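Local coordinates for tail fiber protein (Pseudomonas aeruginosa, PDB 6CL6) that probably serves as the receptor-binding fibre of an R-type pyocin, a contractile injection system, with three copies assembled into one elongated shaft that recognises the target cell, at residues 65-69 / 70-74; 143-146 / 147-151; 196-199 / 200-203. All blocks are in the same frame, centred on the assembly; numbering follows the deposited sequence.

Contact 1 of 3, residues 65-69 / 70-74; sequences GPVAG and RYFYI
Pro-66 and Val-67 share the ring of Phe-72 between them. CG of Pro-66 stands over the middle of one face, 3.6 Å from the ring centroid and only 10° off the ring normal, a clean CH-pi contact; Val-67 reaches the outer end of the same ring, its CG2 3.7 Å from Phe-72 CZ. The branch that does this lies anti to the carbonyl carbon of Val-67, while CG1, anti to the backbone N (chi1 -175°), is turned toward Arg-70.

Arg-70 can be followed outward from the backbone. Its CB rests 3.5 Å from Val-67 O, and CG passes Gly-69 O at 3.8 Å. CD then runs alongside Val-67, 3.9 Å from CG1, the two side chains pointing the same way. A bend at chi3, about the CG-CD bond, turns NE and the guanidinium off to other partners: NH1 forms a salt bridge with Glu-98, and NH2 bonds to Thr-96 OG1 and the carbonyl oxygen of Asn-94.

On the backbone, Arg-70 N donates to Val-67 O at 3.0 Å, N-H...O angle 146°. One water accepts from Val-67 N at 3.0 Å and lies equally near Arg-70 O, linking the two sides of the loop. Tyr-100 of strand 99-104 touches both Pro-66 and Val-67, extending the apolar patch. Gly-69 has a positive phi, as the third position of such a turn favours: Val-67 to Arg-70 is a type II beta turn, in the connection leading from strand 57-60 into its antiparallel neighbour 72-79.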
ATOM      1  N   GLY A  65     -51.991  35.143  24.231  1.00 10.47           N
ATOM      2  CA  GLY A  65     -50.647  35.575  24.428  1.00 12.29           C
ATOM      3  C   GLY A  65     -49.655  34.625  23.756  1.00 11.58           C
ATOM      4  O   GLY A  65     -50.038  33.658  23.105  1.00 15.00           O
ATOM      5  N   PRO A  66     -48.342  34.905  23.931  1.00  8.63           N
ATOM      6  CA  PRO A  66     -47.330  34.171  23.148  1.00 12.22           C
ATOM      7  C   PRO A  66     -47.014  32.760  23.631  1.00 23.12           C
ATOM      8  O   PRO A  66     -46.612  31.909  22.828  1.00 15.34           O
ATOM      9  CB  PRO A  66     -46.097  35.078  23.232  1.00 15.93           C
ATOM     10  CG  PRO A  66     -46.291  35.834  24.543  1.00 11.99           C
ATOM     11  CD  PRO A  66     -47.775  36.028  24.677  1.00 17.71           C
ATOM     12  N   VAL A  67     -47.172  32.480  24.921  1.00 10.97           N
ATOM     13  CA  VAL A  67     -46.810  31.161  25.459  1.00 11.00           C
ATOM     14  C   VAL A  67     -47.930  30.650  26.359  1.00 17.96           C
ATOM     15  O   VAL A  67     -48.111  31.141  27.482  1.00 13.68           O
ATOM     16  CB  VAL A  67     -45.476  31.163  26.207  1.00 15.89           C
ATOM     17  CG1 VAL A  67     -45.136  29.728  26.608  1.00 17.31           C
ATOM     18  CG2 VAL A  67     -44.370  31.748  25.394  1.00 16.54           C
ATOM     19  N   ALA A  68     -48.662  29.642  25.879  1.00 17.68           N
ATOM     20  CA  ALA A  68     -49.819  29.150  26.605  1.00 30.85           C
ATOM     21  C   ALA A  68     -49.440  28.684  28.010  1.00 12.03           C
ATOM     22  O   ALA A  68     -48.421  28.002  28.222  1.00 12.16           O
ATOM     23  CB  ALA A  68     -50.467  28.005  25.825  1.00 26.75           C
ATOM     24  N   GLY A  69     -50.286  29.052  28.969  1.00  9.78           N
ATOM     25  CA  GLY A  69     -50.027  28.767  30.362  1.00 20.39           C
ATOM     26  C   GLY A  69     -49.178  29.765  31.102  1.00 23.61           C
ATOM     27  O   GLY A  69     -49.005  29.606  32.313  1.00 19.40           O
ATOM     28  N   ARG A  70     -48.646  30.802  30.435  1.00 11.26           N
ATOM     29  CA  ARG A  70     -47.739  31.741  31.100  1.00  9.99           C
ATOM     30  C   ARG A  70     -48.268  33.173  31.045  1.00 11.71           C
ATOM     31  O   ARG A  70     -48.871  33.590  30.035  1.00 14.62           O
ATOM     32  CB  ARG A  70     -46.354  31.710  30.472  1.00 14.85           C
ATOM     33  CG  ARG A  70     -45.594  30.437  30.883  1.00 18.39           C
ATOM     34  CD  ARG A  70     -44.206  30.444  30.312  1.00 20.27           C
ATOM     35  NE  ARG A  70     -43.380  31.513  30.863  1.00 16.64           N
ATOM     36  CZ  ARG A  70     -42.199  31.832  30.385  1.00 23.71           C
ATOM     37  NH1 ARG A  70     -41.708  31.161  29.353  1.00 27.45           N
ATOM     38  NH2 ARG A  70     -41.499  32.804  30.942  1.00 23.75           N
ATOM     39  N   TYR A  71     -48.039  33.897  32.135  1.00  8.26           N
ATOM     40  CA  TYR A  71     -48.327  35.315  32.161  1.00  8.66           C
ATOM     41  C   TYR A  71     -47.299  36.120  31.364  1.00 13.15           C
ATOM     42  O   TYR A  71     -46.095  35.875  31.436  1.00 11.13           O
ATOM     43  CB  TYR A  71     -48.357  35.833  33.594  1.00  8.10           C
ATOM     44  CG  TYR A  71     -49.589  35.398  34.371  1.00 14.47           C
ATOM     45  CD1 TYR A  71     -50.774  36.116  34.313  1.00 16.07           C
ATOM     46  CD2 TYR A  71     -49.564  34.239  35.139  1.00 19.42           C
ATOM     47  CE1 TYR A  71     -51.899  35.702  34.985  1.00 13.54           C
ATOM     48  CE2 TYR A  71     -50.705  33.826  35.857  1.00 11.43           C
ATOM     49  CZ  TYR A  71     -51.858  34.564  35.770  1.00 18.65           C
ATOM     50  OH  TYR A  71     -52.968  34.164  36.443  1.00 21.14           O
ATOM     51  N   PHE A  72     -47.788  37.095  30.606  1.00 12.32           N
ATOM     52  CA  PHE A  72     -46.946  38.075  29.939  1.00  9.04           C
ATOM     53  C   PHE A  72     -47.530  39.471  30.123  1.00  7.87           C
ATOM     54  O   PHE A  72     -48.758  39.671  29.982  1.00 10.15           O
ATOM     55  CB  PHE A  72     -46.805  37.780  28.414  1.00  9.05           C
ATOM     56  CG  PHE A  72     -45.808  36.710  28.096  1.00 12.10           C
ATOM     57  CD1 PHE A  72     -46.038  35.392  28.438  1.00 12.31           C
ATOM     58  CD2 PHE A  72     -44.575  37.054  27.516  1.00 12.83           C
ATOM     59  CE1 PHE A  72     -45.081  34.406  28.164  1.00 13.58           C
ATOM     60  CE2 PHE A  72     -43.622  36.076  27.243  1.00 18.78           C
ATOM     61  CZ  PHE A  72     -43.883  34.764  27.564  1.00 17.81           C
ATOM     62  N   TYR A  73     -46.638  40.441  30.365  1.00  8.98           N
ATOM     63  CA  TYR A  73     -46.981  41.846  30.179  1.00 11.35           C
ATOM     64  C   TYR A  73     -47.113  42.121  28.697  1.00 10.98           C
ATOM     65  O   TYR A  73     -46.251  41.711  27.903  1.00 11.12           O
ATOM     66  CB  TYR A  73     -45.906  42.760  30.755  1.00  7.20           C
ATOM     67  CG  TYR A  73     -45.619  42.596  32.212  1.00  9.05           C
ATOM     68  CD1 TYR A  73     -44.651  41.711  32.655  1.00  8.83           C
ATOM     69  CD2 TYR A  73     -46.269  43.387  33.142  1.00 11.57           C
ATOM     70  CE1 TYR A  73     -44.397  41.606  34.020  1.00  9.55           C
ATOM     71  CE2 TYR A  73     -46.002  43.305  34.460  1.00  7.02           C
ATOM     72  CZ  TYR A  73     -45.085  42.415  34.898  1.00  9.43           C
ATOM     73  OH  TYR A  73     -44.851  42.361  36.267  1.00 11.83           O
ATOM     74  N   ILE A  74     -48.197  42.777  28.302  1.00 10.15           N
ATOM     75  CA  ILE A  74     -48.461  43.028  26.893  1.00  7.70           C
ATOM     76  C   ILE A  74     -48.657  44.512  26.730  1.00 16.47           C
ATOM     77  O   ILE A  74     -49.650  45.065  27.219  1.00 13.05           O
ATOM     78  CB  ILE A  74     -49.672  42.234  26.363  1.00 11.37           C
ATOM     79  CG1 ILE A  74     -49.410  40.708  26.517  1.00 10.05           C
ATOM     80  CG2 ILE A  74     -49.911  42.595  24.913  1.00  8.35           C
ATOM     81  CD1 ILE A  74     -50.371  39.826  25.794  1.00 21.57           C
TER
HETATM   82  O   HOH W   1     -48.847  33.848  27.008  1.00 17.67           O

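Contact 2 of 3, residues 143-146 / 147-151; sequences MVTS and GWWSQ
Ser-146 has its OG held by two partners, the backbone N of Ala-175 and the carbonyl oxygen of Lys-128 of the third subunit, while its own carbonyl oxygen lies 3.8 Å from Trp-149 CH2. The hydroxyl is anti to the carbonyl carbon (chi1 -69°), pointing away from the indole, and it is this side that meets the third subunit. Thr-145 O comes closer still, 3.2 Å from Trp-149 CH2, and meets the six-membered ring at its edge, near the ring plane. The hydroxyl of Thr-145 adds a looser touch, OG1 lying 3.9 Å from the same CH2.

All this happens where a loop curls back over the start of strand 147-151, which in the mixed sheet runs parallel to 132-133 and antiparallel to 169-177. Trp-149 projects toward the loop; Trp-148, the next residue, turns the other way, its ring meeting that of His-172 and its side chain packing on Ser-146 of the second subunit.

The Met-143 and Trp-149 side chains approach each other from opposite directions. Bent at both chi2 and chi3, the methionine lowers its methyl onto one face of the indole: CE sits 3.4 Å from the centroid of the five-membered ring, 13° off the normal. SD stands behind it at 5.2 Å from that centroid, a Met-aromatic contact in which the methyl does the touching. Leu-134 and Leu-171 pack against the same methionine, and Met-143 O receives Gln-183 NE2.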
ATOM      1  N   MET A 143     -29.705  15.638  24.354  1.00 17.03           N
ATOM      2  CA  MET A 143     -29.509  16.968  23.773  1.00 22.02           C
ATOM      3  C   MET A 143     -30.319  17.029  22.480  1.00 10.10           C
ATOM      4  O   MET A 143     -29.824  16.773  21.377  1.00 10.59           O
ATOM      5  CB  MET A 143     -28.033  17.229  23.550  1.00 17.85           C
ATOM      6  CG  MET A 143     -27.192  17.128  24.811  1.00 13.51           C
ATOM      7  SD  MET A 143     -27.634  18.290  26.117  1.00 15.36           S
ATOM      8  CE  MET A 143     -27.124  19.841  25.345  1.00 17.86           C
ATOM      9  N   VAL A 144     -31.612  17.354  22.638  1.00 10.81           N
ATOM     10  CA  VAL A 144     -32.558  17.218  21.528  1.00 13.18           C
ATOM     11  C   VAL A 144     -33.194  18.550  21.144  1.00 24.91           C
ATOM     12  O   VAL A 144     -34.216  18.579  20.478  1.00 13.91           O
ATOM     13  CB  VAL A 144     -33.639  16.177  21.872  1.00 15.19           C
ATOM     14  CG1 VAL A 144     -33.022  14.767  21.915  1.00 21.11           C
ATOM     15  CG2 VAL A 144     -34.284  16.500  23.211  1.00 15.25           C
ATOM     16  N   THR A 145     -32.622  19.650  21.578  1.00 16.69           N
ATOM     17  CA  THR A 145     -33.099  20.981  21.192  1.00 22.22           C
ATOM     18  C   THR A 145     -31.997  21.747  20.458  1.00 20.72           C
ATOM     19  O   THR A 145     -30.811  21.611  20.772  1.00 16.23           O
ATOM     20  CB  THR A 145     -33.603  21.783  22.428  1.00 19.90           C
ATOM     21  OG1 THR A 145     -32.509  22.246  23.200  1.00 24.85           O
ATOM     22  CG2 THR A 145     -34.484  20.909  23.288  1.00 18.27           C
ATOM     23  N   SER A 146     -32.394  22.526  19.460  1.00 16.61           N
ATOM     24  CA  SER A 146     -31.412  23.167  18.585  1.00 14.15           C
ATOM     25  C   SER A 146     -30.503  24.099  19.358  1.00 16.51           C
ATOM     26  O   SER A 146     -30.941  24.796  20.267  1.00 14.15           O
ATOM     27  CB  SER A 146     -32.135  23.945  17.489  1.00 10.13           C
ATOM     28  OG  SER A 146     -32.773  23.114  16.593  1.00 11.79           O
ATOM     29  N   GLY A 147     -29.237  24.128  18.974  1.00  9.33           N
ATOM     30  CA  GLY A 147     -28.252  24.977  19.638  1.00 14.86           C
ATOM     31  C   GLY A 147     -26.848  24.416  19.515  1.00  9.11           C
ATOM     32  O   GLY A 147     -26.586  23.495  18.737  1.00 11.21           O
ATOM     33  N   TRP A 148     -25.937  25.011  20.258  1.00 11.43           N
ATOM     34  CA  TRP A 148     -24.602  24.460  20.312  1.00  9.17           C
ATOM     35  C   TRP A 148     -24.074  24.564  21.740  1.00  9.80           C
ATOM     36  O   TRP A 148     -24.347  25.528  22.449  1.00 15.64           O
ATOM     37  CB  TRP A 148     -23.627  25.118  19.329  1.00 17.83           C
ATOM     38  CG  TRP A 148     -23.445  26.588  19.426  1.00  8.87           C
ATOM     39  CD1 TRP A 148     -24.381  27.539  19.192  1.00 14.13           C
ATOM     40  CD2 TRP A 148     -22.239  27.284  19.730  1.00 10.71           C
ATOM     41  NE1 TRP A 148     -23.835  28.788  19.340  1.00 13.71           N
ATOM     42  CE2 TRP A 148     -22.520  28.661  19.668  1.00 14.55           C
ATOM     43  CE3 TRP A 148     -20.939  26.877  20.046  1.00 16.96           C
ATOM     44  CZ2 TRP A 148     -21.564  29.622  19.909  1.00 13.41           C
ATOM     45  CZ3 TRP A 148     -19.988  27.826  20.286  1.00 13.65           C
ATOM     46  CH2 TRP A 148     -20.315  29.189  20.234  1.00 16.95           C
ATOM     47  N   TRP A 149     -23.277  23.573  22.117  1.00 10.72           N
ATOM     48  CA  TRP A 149     -22.788  23.400  23.469  1.00 13.99           C
ATOM     49  C   TRP A 149     -21.320  22.990  23.438  1.00  9.95           C
ATOM     50  O   TRP A 149     -20.863  22.313  22.508  1.00 12.46           O
ATOM     51  CB  TRP A 149     -23.605  22.344  24.232  1.00 13.67           C
ATOM     52  CG  TRP A 149     -24.943  22.759  24.633  1.00 10.21           C
ATOM     53  CD1 TRP A 149     -25.324  23.226  25.849  1.00 13.69           C
ATOM     54  CD2 TRP A 149     -26.128  22.733  23.826  1.00 11.92           C
ATOM     55  NE1 TRP A 149     -26.665  23.499  25.840  1.00 11.28           N
ATOM     56  CE2 TRP A 149     -27.174  23.223  24.603  1.00 19.41           C
ATOM     57  CE3 TRP A 149     -26.401  22.340  22.525  1.00  9.69           C
ATOM     58  CZ2 TRP A 149     -28.489  23.337  24.110  1.00 12.97           C
ATOM     59  CZ3 TRP A 149     -27.682  22.463  22.030  1.00 15.59           C
ATOM     60  CH2 TRP A 149     -28.712  22.972  22.821  1.00 14.97           C
ATOM     61  N   SER A 150     -20.605  23.365  24.490  1.00 18.55           N
ATOM     62  CA  SER A 150     -19.184  23.115  24.598  1.00 13.18           C
ATOM     63  C   SER A 150     -18.887  22.161  25.735  1.00 12.77           C
ATOM     64  O   SER A 150     -19.320  22.382  26.865  1.00 13.02           O
ATOM     65  CB  SER A 150     -18.409  24.423  24.846  1.00 10.98           C
ATOM     66  OG  SER A 150     -17.030  24.209  24.868  1.00 25.32           O
ATOM     67  N   GLN A 151     -18.120  21.119  25.441  1.00  9.74           N
ATOM     68  CA  GLN A 151     -17.565  20.249  26.467  1.00  9.98           C
ATOM     69  C   GLN A 151     -16.096  20.617  26.586  1.00  9.46           C
ATOM     70  O   GLN A 151     -15.291  20.324  25.686  1.00 13.95           O
ATOM     71  CB  GLN A 151     -17.741  18.766  26.128  1.00 12.86           C
ATOM     72  CG  GLN A 151     -17.066  17.817  27.119  1.00 19.65           C
ATOM     73  CD  GLN A 151     -17.530  18.048  28.563  1.00 18.48           C
ATOM     74  OE1 GLN A 151     -16.866  18.720  29.349  1.00 13.67           O
ATOM     75  NE2 GLN A 151     -18.695  17.502  28.900  1.00 12.93           N
TER

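Contact 3 of 3, residues 196-199 / 200-203; sequences RCRH and SNTW. With EDO (1,2-ethanediol), chain T.
Trp-203 lies sandwiched between two arginines that come from the neighbouring strand, Arg-196 over one face of the indole and Arg-198 over the other. The setting is a beta hairpin, strands 193-199 and 202-208 joined by a type I' turn from His-199 to Thr-202, with Ser-200 and Asn-201 both at positive phi at its corners.

The guanidinium of Arg-196 is stacked flat on the ring, planes 15° apart, with CZ 3.6 Å from the centroid of the six-membered ring: a cation-pi contact. Its chain runs straight from CG to NE, and the group is also held by a salt bridge from NH2 to Asp-141 and by NE donating to Gln-183 OE1. Arg-198 presents carbon instead of charge. Its CB sits 3.4 Å from the same centroid, almost on the normal, and CD reaches 3.5 Å from Trp-203 NE1; the chain then bends at chi3 (78°) and lifts the guanidinium away, its plane steep to the indole. NH2 of that group bonds to Ser-178 O, while a water in the guanidinium plane joins NH1 to Trp-203 NE1. A second in-plane water accepts from NE and from Asn-201 N, tying the arginine to the turn.

His-199 N and Thr-202 O bond at 2.9 Å, and Thr-202 N returns to His-199 O at 3.0 Å, closing the hairpin. On the far side of the sheet from Trp-203, His-199 NE2 makes a weak bond of 2.8 Å to O1 of a 1,2-ethanediol, probably from the crystallisation liquor, that is also bonded to Thr-154 N of the third subunit.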
ATOM      1  N   ARG A 196     -24.454  12.438  13.423  1.00  8.22           N
ATOM      2  CA  ARG A 196     -25.475  11.413  13.553  1.00 13.10           C
ATOM      3  C   ARG A 196     -26.844  12.089  13.580  1.00 13.68           C
ATOM      4  O   ARG A 196     -26.966  13.323  13.633  1.00  9.72           O
ATOM      5  CB  ARG A 196     -25.275  10.536  14.798  1.00 12.10           C
ATOM      6  CG  ARG A 196     -25.666  11.211  16.114  1.00  7.65           C
ATOM      7  CD  ARG A 196     -25.547  10.300  17.335  1.00 13.13           C
ATOM      8  NE  ARG A 196     -25.918  11.028  18.560  1.00 15.77           N
ATOM      9  CZ  ARG A 196     -26.318  10.464  19.690  1.00 10.17           C
ATOM     10  NH1 ARG A 196     -26.403   9.137  19.798  1.00 13.40           N
ATOM     11  NH2 ARG A 196     -26.654  11.224  20.734  1.00  9.31           N
ATOM     12  N   CYS A 197     -27.883  11.254  13.551  1.00 12.12           N
ATOM     13  CA  CYS A 197     -29.271  11.697  13.554  1.00 15.03           C
ATOM     14  C   CYS A 197     -30.146  10.751  14.361  1.00 13.31           C
ATOM     15  O   CYS A 197     -30.056   9.518  14.193  1.00 15.44           O
ATOM     16  CB  CYS A 197     -29.826  11.753  12.119  1.00  8.43           C
ATOM     17  SG  CYS A 197     -31.539  12.330  11.943  1.00 12.90           S
ATOM     18  N   ARG A 198     -31.035  11.330  15.182  1.00 13.14           N
ATOM     19  CA  ARG A 198     -32.108  10.559  15.815  1.00  7.01           C
ATOM     20  C   ARG A 198     -33.283  10.507  14.865  1.00 11.46           C
ATOM     21  O   ARG A 198     -33.941  11.534  14.609  1.00 12.99           O
ATOM     22  CB  ARG A 198     -32.518  11.136  17.153  1.00 11.61           C
ATOM     23  CG  ARG A 198     -33.403  10.140  17.934  1.00 11.66           C
ATOM     24  CD  ARG A 198     -33.971  10.767  19.171  1.00 12.67           C
ATOM     25  NE  ARG A 198     -35.096  11.629  18.839  1.00 15.62           N
ATOM     26  CZ  ARG A 198     -35.766  12.348  19.735  1.00 15.27           C
ATOM     27  NH1 ARG A 198     -35.419  12.316  21.002  1.00 16.74           N
ATOM     28  NH2 ARG A 198     -36.760  13.116  19.337  1.00 16.49           N
ATOM     29  N   HIS A 199     -33.575   9.318  14.355  1.00 12.01           N
ATOM     30  CA  HIS A 199     -34.638   9.147  13.361  1.00  8.18           C
ATOM     31  C   HIS A 199     -35.771   8.366  14.019  1.00 12.29           C
ATOM     32  O   HIS A 199     -35.560   7.244  14.481  1.00 12.23           O
ATOM     33  CB  HIS A 199     -34.142   8.415  12.123  1.00 15.60           C
ATOM     34  CG  HIS A 199     -35.237   8.109  11.154  1.00 14.50           C
ATOM     35  ND1 HIS A 199     -35.488   6.842  10.684  1.00 18.40           N
ATOM     36  CD2 HIS A 199     -36.186   8.904  10.615  1.00 17.16           C
ATOM     37  CE1 HIS A 199     -36.524   6.878   9.867  1.00 21.70           C
ATOM     38  NE2 HIS A 199     -36.963   8.119   9.805  1.00 23.89           N
ATOM     39  N   SER A 200     -36.955   8.969  14.077  1.00 10.71           N
ATOM     40  CA  SER A 200     -38.123   8.381  14.753  1.00 16.25           C
ATOM     41  C   SER A 200     -37.726   7.780  16.086  1.00 22.54           C
ATOM     42  O   SER A 200     -38.034   6.625  16.409  1.00 17.46           O
ATOM     43  CB  SER A 200     -38.810   7.360  13.856  1.00 20.23           C
ATOM     44  OG  SER A 200     -39.507   8.027  12.816  1.00 31.34           O
ATOM     45  N   ASN A 201     -36.994   8.576  16.851  1.00 15.32           N
ATOM     46  CA  ASN A 201     -36.623   8.323  18.238  1.00 15.91           C
ATOM     47  C   ASN A 201     -35.552   7.257  18.416  1.00 14.16           C
ATOM     48  O   ASN A 201     -35.263   6.886  19.551  1.00 17.11           O
ATOM     49  CB  ASN A 201     -37.868   7.962  19.073  1.00 18.85           C
ATOM     50  CG  ASN A 201     -38.919   9.096  19.082  1.00 16.17           C
ATOM     51  OD1 ASN A 201     -38.679  10.161  19.631  1.00 35.05           O
ATOM     52  ND2 ASN A 201     -40.081   8.844  18.465  1.00 33.74           N
ATOM     53  N   THR A 202     -34.913   6.799  17.341  1.00 11.59           N
ATOM     54  CA  THR A 202     -33.777   5.877  17.443  1.00 12.28           C
ATOM     55  C   THR A 202     -32.541   6.519  16.823  1.00  8.24           C
ATOM     56  O   THR A 202     -32.582   6.945  15.684  1.00 13.00           O
ATOM     57  CB  THR A 202     -34.081   4.552  16.737  1.00 19.48           C
ATOM     58  OG1 THR A 202     -35.220   3.932  17.358  1.00 22.85           O
ATOM     59  CG2 THR A 202     -32.893   3.606  16.815  1.00 36.23           C
ATOM     60  N   TRP A 203     -31.446   6.558  17.579  1.00 13.61           N
ATOM     61  CA  TRP A 203     -30.223   7.183  17.080  1.00 13.44           C
ATOM     62  C   TRP A 203     -29.471   6.252  16.141  1.00 16.50           C
ATOM     63  O   TRP A 203     -29.206   5.096  16.466  1.00 13.41           O
ATOM     64  CB  TRP A 203     -29.319   7.587  18.228  1.00 12.40           C
ATOM     65  CG  TRP A 203     -29.871   8.667  19.082  1.00 12.97           C
ATOM     66  CD1 TRP A 203     -30.622   8.507  20.209  1.00 17.37           C
ATOM     67  CD2 TRP A 203     -29.704  10.084  18.902  1.00  8.46           C
ATOM     68  NE1 TRP A 203     -30.963   9.734  20.737  1.00 20.99           N
ATOM     69  CE2 TRP A 203     -30.400  10.719  19.964  1.00 14.38           C
ATOM     70  CE3 TRP A 203     -29.026  10.879  17.959  1.00  7.29           C
ATOM     71  CZ2 TRP A 203     -30.450  12.106  20.102  1.00 10.68           C
ATOM     72  CZ3 TRP A 203     -29.098  12.289  18.098  1.00  8.58           C
ATOM     73  CH2 TRP A 203     -29.795  12.864  19.152  1.00  9.24           C
TER
HETATM   74  C1  EDO T 702     -36.997   8.989   6.377  1.00 35.67           C
HETATM   75  O1  EDO T 702     -37.828   8.081   7.100  1.00 40.71           O
HETATM   76  C2  EDO T 702     -36.681   8.376   5.013  1.00 23.48           C
HETATM   77  O2  EDO T 702     -37.778   8.638   4.133  1.00 19.17           O
HETATM   78  O   HOH W   2     -36.115  11.322  16.289  1.00 10.28           O
HETATM   79  O   HOH W   3     -33.192  10.978  22.515  1.00 13.97           O

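In the fold
All three are partly buried local contacts built round one aromatic ring beside a turn or loop. Contact 1 stands apart, in an antiparallel sheet about 14 Å from contact 2 and about 20 Å from contact 3 between nearest atoms. Contacts 2 and 3 reach the same mixed sheet and touch: Val-144 CG1 lies 3.5 Å from Arg-198 NH1, so the loop of 143-146 packs on the Arg-198/Trp-203 pair. Phe-72 has a proline carbon over one face and a valine methyl at its outer end, Trp-149 a methyl and a carbonyl next to the subunit interface, and Trp-203, near the exposed turn, a guanidinium on one face, an aliphatic carbon on the other and water at NE1.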